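Local coordinates for peptide ABC transporter, peptide-binding protein (Thermus thermophilus, PDB 2D5W), which binds oligopeptides, here a pentapeptide, and probably serves as the solute-binding component of an ABC importer that brings peptides into the cell, at residues K235-E240 with V590-Q595; P230-K235 with N578-G583; G389-L394 with T402-I407; F372-A377 with K430-A435. One frame throughout, in Å; residues are numbered along the deposited sequence.

The four contacts illustrate how chemistry follows position in the fold. Contacts 1 and 2 join one loop, after strand 223-228, to the C-terminal part of the chain; they share K235 and lie with centres 9 Å apart. Contact 1 is a surface ion pair with a bridging water, whereas contact 2 is buried and apolar, centred on a tryptophan. Contacts 3 and 4 sit beyond the chain's centre, about 54 to 61 Å away between centres, and touch each other through backbone bonds. Contact 3 combines a buried hairpin base with a charged border, while contact 4, partly buried, packs the start of helix 374-383 against the end of helix 416-431 through aliphatic side chains.

Contact 1: K235-E240 with V590-Q595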
# COMPACT_ATOMS: atom_id res chain seq x y z
N LYS A 235 -22.76 -0.66 -16.80
CA LYS A 235 -23.06 0.60 -17.46
C LYS A 235 -23.63 1.60 -16.45
O LYS A 235 -24.54 1.27 -15.70
CB LYS A 235 -24.05 0.38 -18.60
CG LYS A 235 -23.68 -0.76 -19.54
CD LYS A 235 -22.33 -0.54 -20.21
CE LYS A 235 -21.98 -1.70 -21.14
NZ LYS A 235 -20.67 -1.53 -21.81
N PRO A 236 -23.08 2.82 -16.42
CA PRO A 236 -23.55 3.86 -15.50
C PRO A 236 -24.92 4.36 -15.91
O PRO A 236 -25.32 4.22 -17.07
CB PRO A 236 -22.46 4.92 -15.62
CG PRO A 236 -22.07 4.82 -17.05
CD PRO A 236 -21.98 3.32 -17.26
N GLU A 237 -25.64 4.95 -14.96
CA GLU A 237 -26.98 5.46 -15.24
C GLU A 237 -26.98 6.49 -16.37
O GLU A 237 -26.24 7.48 -16.34
CB GLU A 237 -27.58 6.07 -13.98
CG GLU A 237 -28.93 6.74 -14.20
CD GLU A 237 -29.66 7.02 -12.91
OE1 GLU A 237 -30.54 7.91 -12.90
OE2 GLU A 237 -29.38 6.35 -11.90
N GLY A 238 -27.82 6.25 -17.38
CA GLY A 238 -27.91 7.15 -18.51
C GLY A 238 -27.07 6.70 -19.69
O GLY A 238 -27.20 7.24 -20.79
N GLY A 239 -26.22 5.70 -19.47
CA GLY A 239 -25.38 5.21 -20.54
C GLY A 239 -23.95 5.68 -20.41
O GLY A 239 -23.69 6.81 -20.00
N GLU A 240 -23.01 4.81 -20.77
CA GLU A 240 -21.59 5.13 -20.67
C GLU A 240 -21.14 6.34 -21.50
O GLU A 240 -20.12 6.96 -21.18
CB GLU A 240 -20.75 3.91 -21.05
CG GLU A 240 -20.92 3.41 -22.48
CD GLU A 240 -22.21 2.63 -22.70
OE1 GLU A 240 -23.30 3.24 -22.62
OE2 GLU A 240 -22.13 1.41 -22.95
N VAL A 590 -24.75 11.35 -13.97
CA VAL A 590 -25.63 11.43 -12.81
C VAL A 590 -24.89 11.26 -11.49
O VAL A 590 -24.28 10.23 -11.23
CB VAL A 590 -26.74 10.35 -12.91
CG1 VAL A 590 -27.66 10.43 -11.70
CG2 VAL A 590 -27.53 10.54 -14.19
N LYS A 591 -24.96 12.29 -10.65
CA LYS A 591 -24.31 12.26 -9.34
C LYS A 591 -24.94 11.18 -8.47
O LYS A 591 -26.16 11.15 -8.30
CB LYS A 591 -24.43 13.62 -8.66
CG LYS A 591 -23.64 13.74 -7.38
CD LYS A 591 -23.80 15.11 -6.75
CE LYS A 591 -22.96 15.23 -5.49
NZ LYS A 591 -23.15 16.55 -4.82
N LYS A 592 -24.11 10.30 -7.92
CA LYS A 592 -24.58 9.21 -7.06
C LYS A 592 -23.91 9.23 -5.69
O LYS A 592 -24.39 8.60 -4.75
CB LYS A 592 -24.31 7.86 -7.74
CG LYS A 592 -25.12 7.61 -8.99
CD LYS A 592 -26.60 7.51 -8.68
CE LYS A 592 -27.41 7.20 -9.93
NZ LYS A 592 -26.98 5.93 -10.56
N TRP A 593 -22.80 9.94 -5.59
CA TRP A 593 -22.05 10.04 -4.34
C TRP A 593 -21.70 11.49 -4.06
O TRP A 593 -21.58 12.29 -4.98
CB TRP A 593 -20.76 9.22 -4.42
CG TRP A 593 -20.98 7.79 -4.81
CD1 TRP A 593 -21.05 7.29 -6.08
CD2 TRP A 593 -21.22 6.69 -3.93
NE1 TRP A 593 -21.33 5.94 -6.04
CE2 TRP A 593 -21.44 5.55 -4.73
CE3 TRP A 593 -21.27 6.56 -2.53
CZ2 TRP A 593 -21.71 4.29 -4.18
CZ3 TRP A 593 -21.55 5.31 -1.99
CH2 TRP A 593 -21.76 4.19 -2.82
N ASP A 594 -21.56 11.83 -2.78
CA ASP A 594 -21.16 13.18 -2.41
C ASP A 594 -20.01 13.06 -1.43
O ASP A 594 -20.10 12.35 -0.43
CB ASP A 594 -22.30 13.97 -1.76
CG ASP A 594 -21.91 15.41 -1.50
OD1 ASP A 594 -21.86 16.21 -2.46
OD2 ASP A 594 -21.62 15.76 -0.33
N GLN A 595 -18.93 13.78 -1.72
CA GLN A 595 -17.73 13.73 -0.90
C GLN A 595 -17.85 14.24 0.53
O GLN A 595 -17.17 13.73 1.43
CB GLN A 595 -16.62 14.51 -1.62
CG GLN A 595 -15.28 14.43 -0.93
CD GLN A 595 -14.74 13.02 -0.90
OE1 GLN A 595 -14.19 12.53 -1.89
NE2 GLN A 595 -14.90 12.35 0.23
O HOH W 1 -24.45 5.09 -12.23
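E237 points its CG anti to the backbone N (chi1 175°) and runs out extended, while K592 folds at chi2 (-65°) and again at chi4 (59°), two bends that bring its ammonium group round to the carboxylate. The two side chains cross at about a right angle. E237 occupies the second position of a type II beta turn, P236 to G239, closed by G239 N to P236 O at 3.0 Å; G238, with its positive phi, takes the third position, which glycine commonly fills in such turns. The turn meets a loop from the C-terminal part of the chain at the protein surface. Here K592 NZ and E237 OE2 form a salt bridge of 2.8 Å, though its hydrogen-bond geometry is weak. V590 crosses the glutamate at a slant: its CG1 is 4.0 Å from E237 OE1, and its CG2 approaches both the CG and the carbonyl O of E237. Beyond the two segments, the hydroxyl of Y243 bonds to E237 O and to V590 N, tying the two backbones together. A water completes the link, accepting from E237 N at 3.0 Å and from K592 NZ at 3.1 Å.

Contact 2: P230-K235 with N578-G583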
# COMPACT_ATOMS: atom_id res chain seq x y z
N PRO A 230 -15.08 -0.80 -23.91
CA PRO A 230 -16.47 -1.13 -24.21
C PRO A 230 -16.93 -2.51 -23.75
O PRO A 230 -18.13 -2.77 -23.67
CB PRO A 230 -16.54 -0.97 -25.73
CG PRO A 230 -15.18 -1.39 -26.16
CD PRO A 230 -14.29 -0.70 -25.15
N ASN A 231 -15.98 -3.37 -23.44
CA ASN A 231 -16.30 -4.72 -22.99
C ASN A 231 -16.66 -4.81 -21.51
O ASN A 231 -17.15 -5.85 -21.05
CB ASN A 231 -15.15 -5.67 -23.33
CG ASN A 231 -14.99 -5.89 -24.82
OD1 ASN A 231 -15.93 -6.33 -25.49
ND2 ASN A 231 -13.82 -5.58 -25.35
N PHE A 232 -16.42 -3.74 -20.75
CA PHE A 232 -16.75 -3.72 -19.33
C PHE A 232 -18.29 -3.71 -19.28
O PHE A 232 -18.93 -2.84 -19.86
CB PHE A 232 -16.17 -2.46 -18.68
CG PHE A 232 -16.40 -2.38 -17.20
CD1 PHE A 232 -15.77 -3.26 -16.33
CD2 PHE A 232 -17.28 -1.44 -16.68
CE1 PHE A 232 -16.00 -3.20 -14.96
CE2 PHE A 232 -17.52 -1.37 -15.31
CZ PHE A 232 -16.88 -2.25 -14.45
N PRO A 233 -18.89 -4.67 -18.56
CA PRO A 233 -20.35 -4.80 -18.44
C PRO A 233 -21.18 -3.86 -17.58
O PRO A 233 -22.39 -3.74 -17.80
CB PRO A 233 -20.52 -6.24 -18.01
CG PRO A 233 -19.39 -6.41 -17.06
CD PRO A 233 -18.23 -5.75 -17.81
N ILE A 234 -20.58 -3.21 -16.59
CA ILE A 234 -21.36 -2.32 -15.74
C ILE A 234 -21.53 -0.96 -16.41
O ILE A 234 -20.56 -0.22 -16.59
CB ILE A 234 -20.69 -2.12 -14.36
CG1 ILE A 234 -20.31 -3.48 -13.77
CG2 ILE A 234 -21.65 -1.38 -13.43
CD1 ILE A 234 -21.46 -4.46 -13.65
N LYS A 235 -22.76 -0.66 -16.80
CA LYS A 235 -23.06 0.60 -17.46
C LYS A 235 -23.63 1.60 -16.45
O LYS A 235 -24.54 1.27 -15.70
CB LYS A 235 -24.05 0.38 -18.60
CG LYS A 235 -23.68 -0.76 -19.54
CD LYS A 235 -22.33 -0.54 -20.21
CE LYS A 235 -21.98 -1.70 -21.14
NZ LYS A 235 -20.67 -1.53 -21.81
N ASN A 578 -15.08 3.20 -8.51
CA ASN A 578 -16.35 3.23 -9.24
C ASN A 578 -16.07 4.00 -10.52
O ASN A 578 -16.90 4.80 -10.98
CB ASN A 578 -17.39 3.99 -8.41
CG ASN A 578 -16.99 5.44 -8.18
OD1 ASN A 578 -15.81 5.78 -8.15
ND2 ASN A 578 -17.98 6.31 -8.00
N ALA A 579 -14.91 3.75 -11.12
CA ALA A 579 -14.47 4.47 -12.30
C ALA A 579 -15.41 4.56 -13.49
O ALA A 579 -15.32 5.49 -14.28
CB ALA A 579 -13.12 3.91 -12.75
N TRP A 580 -16.33 3.60 -13.61
CA TRP A 580 -17.27 3.60 -14.73
C TRP A 580 -18.37 4.65 -14.63
O TRP A 580 -19.08 4.89 -15.60
CB TRP A 580 -17.91 2.21 -14.87
CG TRP A 580 -18.62 1.77 -13.63
CD1 TRP A 580 -19.93 2.01 -13.29
CD2 TRP A 580 -18.05 1.06 -12.53
NE1 TRP A 580 -20.20 1.50 -12.05
CE2 TRP A 580 -19.06 0.91 -11.55
CE3 TRP A 580 -16.78 0.53 -12.26
CZ2 TRP A 580 -18.84 0.25 -10.34
CZ3 TRP A 580 -16.56 -0.12 -11.05
CH2 TRP A 580 -17.58 -0.25 -10.11
N GLU A 581 -18.53 5.28 -13.46
CA GLU A 581 -19.57 6.29 -13.31
C GLU A 581 -19.04 7.69 -13.03
O GLU A 581 -19.80 8.58 -12.64
CB GLU A 581 -20.57 5.88 -12.23
CG GLU A 581 -19.95 5.42 -10.93
CD GLU A 581 -20.98 5.02 -9.88
OE1 GLU A 581 -22.04 4.48 -10.25
OE2 GLU A 581 -20.72 5.25 -8.68
N ILE A 582 -17.75 7.90 -13.25
CA ILE A 582 -17.16 9.21 -13.05
C ILE A 582 -17.37 10.00 -14.33
O ILE A 582 -17.08 9.53 -15.43
CB ILE A 582 -15.65 9.10 -12.72
CG1 ILE A 582 -15.47 8.38 -11.38
CG2 ILE A 582 -15.02 10.49 -12.69
CD1 ILE A 582 -14.04 8.07 -11.02
N GLY A 583 -17.92 11.21 -14.20
CA GLY A 583 -18.17 12.00 -15.39
C GLY A 583 -18.56 13.44 -15.11
O GLY A 583 -18.66 13.86 -13.96
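The indole of W580 receives two apolar side chains, F232 and I234, where the loop between strands 223-228 and 246-251 packs on the loop between strands 560-561 and 583-584 in a buried contact. The first interaction is CH-pi: the CG2 methyl of I234 sits over a face of the five-membered ring, 3.9 Å from its centroid and 26° off the normal, and comes within 3.5 Å of W580 NE1. The other face of the same indole is met, off centre, by the CA of N578. The second is an aromatic pair: F232 holds CG anti to the backbone N (chi1 -177°), which carries its ring out to the six-membered ring of W580, with planes 36° apart and centroids separated by 5.4 Å; F232 CZ reaches W580 CE3 at 3.5 Å.

Replacing W580 by alanine would remove the indole and is likely to leave the I234 methyl and the F232 ring without their shared partner, opening a gap between the loops.

The side-chain hydrogen bonds lie within each segment, none across the interface. K235 NZ curls back to F232 O at 2.9 Å, while N578 ND2 donates to the anti lone pair of E581 OE2 at 3.0 Å. That same carboxylate oxygen also takes the indole N-H of W593. With no hydrogen bond spanning the two segments, their attachment rests on shape and burial, not on directed bonds.

Contact 3: G389-L394 with T402-I407; sequences GPDGIL and TVRFEI
R404 reaches across to D391 at the base of a beta hairpin built from strands 394-398 and 401-410, next to the type I turn G389 to G392. The arginine bends at chi3 (57°), which swings its guanidinium back to the turn. There NH1 donates to D391 OD1 at 3.0 Å on the syn side, with carboxylate and guanidinium planes 59° apart. The aspartate places CG between its own backbone N and carbonyl carbon (chi1 56°), a conformation that lets OD2 accept from I393 N at 3.0 Å from above the carboxylate plane: an Asx turn. On the far flank, E406 OE1 lies in the guanidinium plane, a weak bond to R404 NH2 at 3.4 Å. A leucine in place of R404 would probably leave D391 and E406 without the charge that links them and the turn looser against the strand.

I393 CG2 packs obliquely against the guanidinium at NH1 and also nears F405 O, while L394 CB meets F405 CB at 3.9 Å. F405 centres an inverse gamma turn that interrupts its strand. The hairpin backbone is joined by F405 N donating to L394 O at 2.8 Å.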
# COMPACT_ATOMS: atom_id res chain seq x y z
N GLY A 389 32.56 12.72 19.03
CA GLY A 389 33.85 12.89 18.39
C GLY A 389 34.04 14.39 18.25
O GLY A 389 33.12 15.15 18.53
N PRO A 390 35.22 14.85 17.79
CA PRO A 390 35.49 16.28 17.65
C PRO A 390 34.66 17.05 16.63
O PRO A 390 34.76 18.28 16.55
CB PRO A 390 36.99 16.32 17.34
CG PRO A 390 37.19 15.06 16.58
CD PRO A 390 36.38 14.05 17.37
N ASP A 391 33.87 16.34 15.84
CA ASP A 391 32.99 16.99 14.86
C ASP A 391 31.59 17.06 15.46
O ASP A 391 30.63 17.43 14.78
CB ASP A 391 32.96 16.20 13.54
CG ASP A 391 32.55 14.74 13.73
OD1 ASP A 391 32.37 14.04 12.71
OD2 ASP A 391 32.40 14.30 14.89
N GLY A 392 31.49 16.69 16.73
CA GLY A 392 30.21 16.71 17.43
C GLY A 392 29.34 15.49 17.20
O GLY A 392 28.22 15.43 17.71
N ILE A 393 29.84 14.52 16.44
CA ILE A 393 29.08 13.31 16.14
C ILE A 393 29.55 12.14 16.99
O ILE A 393 30.75 11.91 17.15
CB ILE A 393 29.21 12.98 14.63
CG1 ILE A 393 28.66 14.15 13.80
CG2 ILE A 393 28.47 11.68 14.30
CD1 ILE A 393 27.25 14.58 14.16
N LEU A 394 28.59 11.39 17.53
CA LEU A 394 28.90 10.25 18.39
C LEU A 394 29.77 9.19 17.74
O LEU A 394 29.65 8.90 16.55
CB LEU A 394 27.61 9.61 18.88
CG LEU A 394 26.69 10.49 19.73
CD1 LEU A 394 25.36 9.79 19.92
CD2 LEU A 394 27.35 10.79 21.07
N THR A 402 36.33 1.64 14.87
CA THR A 402 35.76 2.90 15.31
C THR A 402 34.58 3.25 14.41
O THR A 402 34.74 3.41 13.20
CB THR A 402 36.79 4.04 15.26
OG1 THR A 402 37.84 3.76 16.19
CG2 THR A 402 36.14 5.37 15.63
N VAL A 403 33.40 3.35 15.00
CA VAL A 403 32.20 3.66 14.24
C VAL A 403 31.62 5.02 14.65
O VAL A 403 31.69 5.41 15.82
CB VAL A 403 31.12 2.57 14.44
CG1 VAL A 403 31.67 1.22 14.01
CG2 VAL A 403 30.68 2.53 15.88
N ARG A 404 31.07 5.72 13.66
CA ARG A 404 30.47 7.03 13.88
C ARG A 404 28.96 6.92 13.67
O ARG A 404 28.50 6.17 12.81
CB ARG A 404 31.03 8.04 12.88
CG ARG A 404 32.50 8.32 13.06
CD ARG A 404 33.01 9.30 12.01
NE ARG A 404 32.28 10.57 12.02
CZ ARG A 404 31.28 10.87 11.21
NH1 ARG A 404 30.68 12.05 11.29
NH2 ARG A 404 30.87 9.99 10.30
N PHE A 405 28.20 7.68 14.45
CA PHE A 405 26.75 7.62 14.31
C PHE A 405 26.24 8.53 13.19
O PHE A 405 25.67 9.59 13.44
CB PHE A 405 26.07 7.97 15.64
CG PHE A 405 24.73 7.30 15.82
CD1 PHE A 405 24.43 6.62 16.99
CD2 PHE A 405 23.77 7.34 14.81
CE1 PHE A 405 23.19 5.98 17.16
CE2 PHE A 405 22.53 6.71 14.96
CZ PHE A 405 22.25 6.03 16.14
N GLU A 406 26.49 8.09 11.97
CA GLU A 406 26.01 8.76 10.77
C GLU A 406 25.05 7.71 10.22
O GLU A 406 25.47 6.61 9.86
CB GLU A 406 27.13 9.02 9.77
CG GLU A 406 26.64 9.65 8.48
CD GLU A 406 27.74 9.84 7.46
OE1 GLU A 406 28.71 10.56 7.76
OE2 GLU A 406 27.64 9.26 6.36
N ILE A 407 23.77 8.05 10.18
CA ILE A 407 22.76 7.11 9.74
C ILE A 407 22.11 7.52 8.42
O ILE A 407 21.82 8.70 8.20
CB ILE A 407 21.69 6.95 10.86
CG1 ILE A 407 20.71 5.83 10.52
CG2 ILE A 407 20.96 8.28 11.07
CD1 ILE A 407 19.79 5.47 11.67
O HOH W 2 32.53 11.56 15.04

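Contact 4: F372-A377 with K430-A435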
# COMPACT_ATOMS: atom_id res chain seq x y z
N PHE A 372 9.34 14.46 22.99
CA PHE A 372 10.57 15.07 22.52
C PHE A 372 11.40 15.46 23.74
O PHE A 372 10.98 16.29 24.54
CB PHE A 372 10.26 16.30 21.68
CG PHE A 372 11.48 17.03 21.20
CD1 PHE A 372 12.44 16.38 20.43
CD2 PHE A 372 11.68 18.37 21.51
CE1 PHE A 372 13.58 17.05 19.99
CE2 PHE A 372 12.81 19.05 21.07
CZ PHE A 372 13.76 18.39 20.31
N ASP A 373 12.56 14.84 23.89
CA ASP A 373 13.45 15.12 25.02
C ASP A 373 14.87 14.69 24.66
O ASP A 373 15.22 13.51 24.74
CB ASP A 373 12.99 14.34 26.26
CG ASP A 373 13.73 14.76 27.51
OD1 ASP A 373 14.93 15.09 27.42
OD2 ASP A 373 13.12 14.73 28.60
N LEU A 374 15.68 15.66 24.27
CA LEU A 374 17.06 15.37 23.88
C LEU A 374 17.89 14.82 25.03
O LEU A 374 18.82 14.05 24.81
CB LEU A 374 17.72 16.63 23.30
CG LEU A 374 17.08 17.15 22.01
CD1 LEU A 374 17.83 18.39 21.54
CD2 LEU A 374 17.11 16.08 20.94
N LYS A 375 17.56 15.20 26.26
CA LYS A 375 18.29 14.71 27.42
C LYS A 375 18.12 13.20 27.55
O LYS A 375 19.08 12.48 27.82
CB LYS A 375 17.82 15.40 28.70
CG LYS A 375 18.17 16.88 28.77
CD LYS A 375 17.69 17.51 30.07
CE LYS A 375 18.34 16.85 31.28
NZ LYS A 375 19.82 16.97 31.26
N LYS A 376 16.89 12.73 27.38
CA LYS A 376 16.62 11.30 27.47
C LYS A 376 17.34 10.55 26.36
O LYS A 376 17.89 9.47 26.58
CB LYS A 376 15.12 11.02 27.40
CG LYS A 376 14.37 11.35 28.68
CD LYS A 376 12.93 10.86 28.63
CE LYS A 376 12.22 11.09 29.95
NZ LYS A 376 10.82 10.58 29.92
N ALA A 377 17.35 11.13 25.16
CA ALA A 377 18.02 10.51 24.03
C ALA A 377 19.51 10.38 24.32
O ALA A 377 20.11 9.33 24.10
CB ALA A 377 17.80 11.34 22.76
N LYS A 430 21.43 16.31 15.25
CA LYS A 430 22.81 16.78 15.29
C LYS A 430 23.19 17.27 16.69
O LYS A 430 24.33 17.09 17.12
CB LYS A 430 23.03 17.89 14.26
CG LYS A 430 24.46 18.40 14.21
CD LYS A 430 24.64 19.48 13.14
CE LYS A 430 24.42 18.92 11.74
NZ LYS A 430 24.66 19.96 10.70
N LYS A 431 22.25 17.89 17.39
CA LYS A 431 22.52 18.40 18.73
C LYS A 431 22.98 17.30 19.69
O LYS A 431 23.76 17.57 20.60
CB LYS A 431 21.28 19.09 19.31
CG LYS A 431 20.86 20.34 18.54
CD LYS A 431 19.68 21.03 19.19
CE LYS A 431 19.25 22.25 18.39
NZ LYS A 431 18.12 22.97 19.04
N ILE A 432 22.49 16.08 19.49
CA ILE A 432 22.89 14.98 20.35
C ILE A 432 23.95 14.08 19.72
O ILE A 432 24.27 13.01 20.24
CB ILE A 432 21.69 14.11 20.79
CG1 ILE A 432 20.97 13.54 19.57
CG2 ILE A 432 20.76 14.94 21.65
CD1 ILE A 432 19.88 12.54 19.91
N GLY A 433 24.49 14.50 18.58
CA GLY A 433 25.54 13.73 17.95
C GLY A 433 25.18 12.71 16.89
O GLY A 433 25.99 11.84 16.58
N ILE A 434 23.96 12.77 16.36
CA ILE A 434 23.58 11.85 15.31
C ILE A 434 23.57 12.62 14.00
O ILE A 434 22.85 13.61 13.86
CB ILE A 434 22.20 11.21 15.57
CG1 ILE A 434 22.28 10.24 16.76
CG2 ILE A 434 21.72 10.47 14.31
CD1 ILE A 434 20.97 9.56 17.11
N ALA A 435 24.39 12.18 13.05
CA ALA A 435 24.47 12.80 11.74
C ALA A 435 23.57 12.03 10.80
O ALA A 435 23.44 10.81 10.92
CB ALA A 435 25.91 12.78 11.23
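L374, in the first turn of helix 374-383, faces I432, just past the end of helix 416-431, with CA atoms 6.8 Å apart. Both backbones are thus caught at helix termini, a start meeting an end. D373 is the N-cap of the first helix: its OD1 accepts from K376 N at 3.1 Å, approached from above the carboxylate plane, and more weakly from K375 N. The second helix closes in a Schellman motif, in which G433 takes the positive phi (93°), G433 N bonds to K430 O at 3.0 Å, and I434 N bonds to L429 O.

Between these termini the side chains are aliphatic, with no hydrogen bond across. I432 holds CG1 between its backbone N and carbonyl carbon (chi1 59°), an arrangement that spreads its two branches over separate neighbours. CG2 rests against L374 CB at 3.8 Å and also nears L374 O and CD2, while CD1 meets A377 CB at 3.7 Å, one helical turn further on. L374 CD1 in turn lies over the methylene chain of K431, 4.0 Å from its CD.

Around this joint, L374 and I432 both touch A334, and A377 packs on H333 of helix 325-333. Beyond the Schellman motif, G433 bonds to L394 through the backbone, and the chain then enters strand 435-438, where A435 pairs with F405 and I407 of strand 401-410.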